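Local coordinates for protein membrane-bound lytic murein transglycosylase (Agrobacterium tumefaciens, PDB 2PNW) that probably cleaves the glycan strands of bacterial peptidoglycan as a lytic transglycosylase of the MltA family, forming 1,6-anhydro-N-acetylmuramic acid ends, at residues 34-39 and 59-64. Residues are numbered along the deposited sequence; the frame is centred on the assembly and turned at random.
Sequences TILSHL and SLLELA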
ATOM      1  N   THR A  34     -17.162   5.652   1.171  1.00 15.39           N
ATOM      2  CA  THR A  34     -16.458   5.752  -0.106  1.00 15.51           C
ATOM      3  C   THR A  34     -16.362   4.367  -0.765  1.00 15.76           C
ATOM      4  O   THR A  34     -16.446   4.266  -1.995  1.00 14.26           O
ATOM      5  CB  THR A  34     -15.013   6.382  -0.010  1.00 16.23           C
ATOM      6  OG1 THR A  34     -14.163   5.550   0.783  1.00 17.23           O
ATOM      7  CG2 THR A  34     -15.062   7.755   0.625  1.00 18.29           C
ATOM      8  N   ILE A  35     -16.158   3.328   0.047  1.00 15.10           N
ATOM      9  CA  ILE A  35     -16.095   1.943  -0.477  1.00 15.45           C
ATOM     10  C   ILE A  35     -17.451   1.566  -1.075  1.00 15.84           C
ATOM     11  O   ILE A  35     -17.515   1.001  -2.173  1.00 15.71           O
ATOM     12  CB  ILE A  35     -15.727   0.942   0.618  1.00 15.47           C
ATOM     13  CG1 ILE A  35     -14.325   1.270   1.179  1.00 16.06           C
ATOM     14  CG2 ILE A  35     -15.651  -0.494   0.028  1.00 13.39           C
ATOM     15  CD1 ILE A  35     -14.118   0.587   2.557  1.00 16.65           C
ATOM     16  N   LEU A  36     -18.527   1.909  -0.359  1.00 15.72           N
ATOM     17  CA  LEU A  36     -19.873   1.553  -0.856  1.00 16.55           C
ATOM     18  C   LEU A  36     -20.181   2.262  -2.179  1.00 16.87           C
ATOM     19  O   LEU A  36     -20.670   1.639  -3.128  1.00 16.76           O
ATOM     20  CB  LEU A  36     -20.955   1.837   0.191  1.00 16.25           C
ATOM     21  CG  LEU A  36     -22.405   1.397  -0.144  1.00 15.74           C
ATOM     22  CD1 LEU A  36     -22.524  -0.092  -0.563  1.00 15.93           C
ATOM     23  CD2 LEU A  36     -23.320   1.668   1.038  1.00 17.02           C
ATOM     24  N   SER A  37     -19.892   3.558  -2.241  1.00 17.34           N
ATOM     25  CA  SER A  37     -20.035   4.326  -3.478  1.00 18.24           C
ATOM     26  C   SER A  37     -19.234   3.700  -4.610  1.00 18.18           C
ATOM     27  O   SER A  37     -19.724   3.575  -5.743  1.00 18.42           O
ATOM     28  CB  SER A  37     -19.608   5.794  -3.234  1.00 18.98           C
ATOM     29  OG  SER A  37     -19.786   6.578  -4.403  1.00 22.92           O
ATOM     30  N   HIS A  38     -17.988   3.318  -4.326  1.00 17.86           N
ATOM     31  CA  HIS A  38     -17.165   2.684  -5.341  1.00 17.62           C
ATOM     32  C   HIS A  38     -17.808   1.364  -5.812  1.00 17.86           C
ATOM     33  O   HIS A  38     -17.900   1.107  -7.024  1.00 17.85           O
ATOM     34  CB  HIS A  38     -15.746   2.425  -4.820  1.00 17.97           C
ATOM     35  CG  HIS A  38     -14.909   1.617  -5.760  1.00 18.17           C
ATOM     36  ND1 HIS A  38     -14.434   2.127  -6.952  1.00 18.65           N
ATOM     37  CD2 HIS A  38     -14.476   0.336  -5.696  1.00 19.50           C
ATOM     38  CE1 HIS A  38     -13.756   1.184  -7.591  1.00 16.86           C
ATOM     39  NE2 HIS A  38     -13.771   0.090  -6.852  1.00 19.55           N
ATOM     40  N   LEU A  39     -18.229   0.518  -4.873  1.00 16.38           N
ATOM     41  CA  LEU A  39     -18.742  -0.816  -5.264  1.00 16.84           C
ATOM     42  C   LEU A  39     -20.085  -0.735  -5.986  1.00 18.20           C
ATOM     43  O   LEU A  39     -20.475  -1.685  -6.682  1.00 18.57           O
ATOM     44  CB  LEU A  39     -18.826  -1.740  -4.059  1.00 16.79           C
ATOM     45  CG  LEU A  39     -17.462  -2.119  -3.468  1.00 15.09           C
ATOM     46  CD1 LEU A  39     -17.662  -2.977  -2.260  1.00 15.29           C
ATOM     47  CD2 LEU A  39     -16.584  -2.879  -4.512  1.00 15.77           C
ATOM     48  N   SER A  59     -23.078  -5.882   2.524  1.00 20.20           N
ATOM     49  CA  SER A  59     -24.134  -5.978   3.521  1.00 21.44           C
ATOM     50  C   SER A  59     -23.781  -5.178   4.777  1.00 21.05           C
ATOM     51  O   SER A  59     -24.649  -4.474   5.302  1.00 20.68           O
ATOM     52  CB  SER A  59     -24.521  -7.438   3.839  1.00 22.09           C
ATOM     53  OG  SER A  59     -23.476  -8.087   4.538  1.00 25.91           O
ATOM     54  N   LEU A  60     -22.513  -5.230   5.213  1.00 20.49           N
ATOM     55  CA  LEU A  60     -22.033  -4.406   6.345  1.00 19.93           C
ATOM     56  C   LEU A  60     -22.032  -2.911   6.018  1.00 19.69           C
ATOM     57  O   LEU A  60     -22.472  -2.085   6.828  1.00 18.96           O
ATOM     58  CB  LEU A  60     -20.634  -4.849   6.796  1.00 20.29           C
ATOM     59  CG  LEU A  60     -19.968  -4.136   7.994  1.00 20.61           C
ATOM     60  CD1 LEU A  60     -20.769  -4.348   9.290  1.00 21.25           C
ATOM     61  CD2 LEU A  60     -18.579  -4.660   8.167  1.00 20.95           C
ATOM     62  N   LEU A  61     -21.557  -2.568   4.816  1.00 18.56           N
ATOM     63  CA  LEU A  61     -21.474  -1.178   4.398  1.00 17.88           C
ATOM     64  C   LEU A  61     -22.850  -0.527   4.353  1.00 18.56           C
ATOM     65  O   LEU A  61     -23.000   0.641   4.713  1.00 17.77           O
ATOM     66  CB  LEU A  61     -20.805  -1.066   3.017  1.00 17.42           C
ATOM     67  CG  LEU A  61     -19.383  -1.638   2.928  1.00 16.41           C
ATOM     68  CD1 LEU A  61     -18.895  -1.453   1.486  1.00 17.37           C
ATOM     69  CD2 LEU A  61     -18.454  -0.959   3.919  1.00 16.76           C
ATOM     70  N   GLU A  62     -23.850  -1.294   3.917  1.00 19.80           N
ATOM     71  CA  GLU A  62     -25.217  -0.783   3.842  1.00 20.28           C
ATOM     72  C   GLU A  62     -25.836  -0.560   5.214  1.00 21.36           C
ATOM     73  O   GLU A  62     -26.595   0.399   5.407  1.00 22.40           O
ATOM     74  CB  GLU A  62     -26.073  -1.655   2.921  1.00 21.42           C
ATOM     75  CG  GLU A  62     -25.647  -1.465   1.454  1.00 21.99           C
ATOM     76  CD  GLU A  62     -26.600  -2.106   0.452  1.00 26.04           C
ATOM     77  OE1 GLU A  62     -27.017  -3.250   0.681  1.00 26.10           O
ATOM     78  OE2 GLU A  62     -26.924  -1.458  -0.565  1.00 29.73           O
ATOM     79  N   LEU A  63     -25.499  -1.416   6.173  1.00 21.69           N
ATOM     80  CA  LEU A  63     -25.902  -1.176   7.560  1.00 22.59           C
ATOM     81  C   LEU A  63     -25.303   0.116   8.106  1.00 22.41           C
ATOM     82  O   LEU A  63     -25.986   0.879   8.810  1.00 22.36           O
ATOM     83  CB  LEU A  63     -25.487  -2.346   8.446  1.00 21.73           C
ATOM     84  CG  LEU A  63     -26.356  -3.595   8.274  1.00 24.59           C
ATOM     85  CD1 LEU A  63     -25.686  -4.754   8.980  1.00 23.13           C
ATOM     86  CD2 LEU A  63     -27.776  -3.368   8.785  1.00 28.16           C
ATOM     87  N   ALA A  64     -24.032   0.371   7.788  1.00 21.54           N
ATOM     88  CA  ALA A  64     -23.381   1.607   8.223  1.00 22.54           C
ATOM     89  C   ALA A  64     -24.085   2.805   7.600  1.00 23.81           C
ATOM     90  O   ALA A  64     -24.296   3.811   8.276  1.00 24.33           O
ATOM     91  CB  ALA A  64     -21.869   1.615   7.868  1.00 21.82           C
TER
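Two helices near the N-terminus, 28-39 and 54-66, pack here through a small apolar interface in which Leu61 meets Ile35, Leu36 and Leu39. The short segments cross at 123°, nearer perpendicular than antiparallel, and their axes come within 9.8 Å. Leu61 is the central side chain. With CG anti to its carbonyl carbon (chi1 -59°), it lays CD1 against the first helix. This methyl lies 3.7 Å from Ile35 CG2, and the two side chains meet at about a right angle. The same CD1 is 4.2 Å from Leu39 CD1, so Ile35 and Leu39 border it together.

Leu36 and Leu61 pass each other in opposite directions, with Leu36 CB 4.1 Å from Leu61 CB. With CG anti to the backbone N (chi1 -175°), Leu36 reaches the backbone of the second helix, where its CD2 lies 3.8 Å from Leu61 O. Val58 and Glu65 of helix 54-66 also touch Leu36, and Met32 of helix 28-39 adds to the packing on Leu61. No hydrogen bond joins the two segments. Glu62 contributes the aliphatic part of its chain, while its carboxylate forms a salt bridge through OE2 to Arg40, just past the first helix. At this border both Leu36 methyls lie against Glu62 CG, with Leu36 CD2 3.9 Å from that carbon.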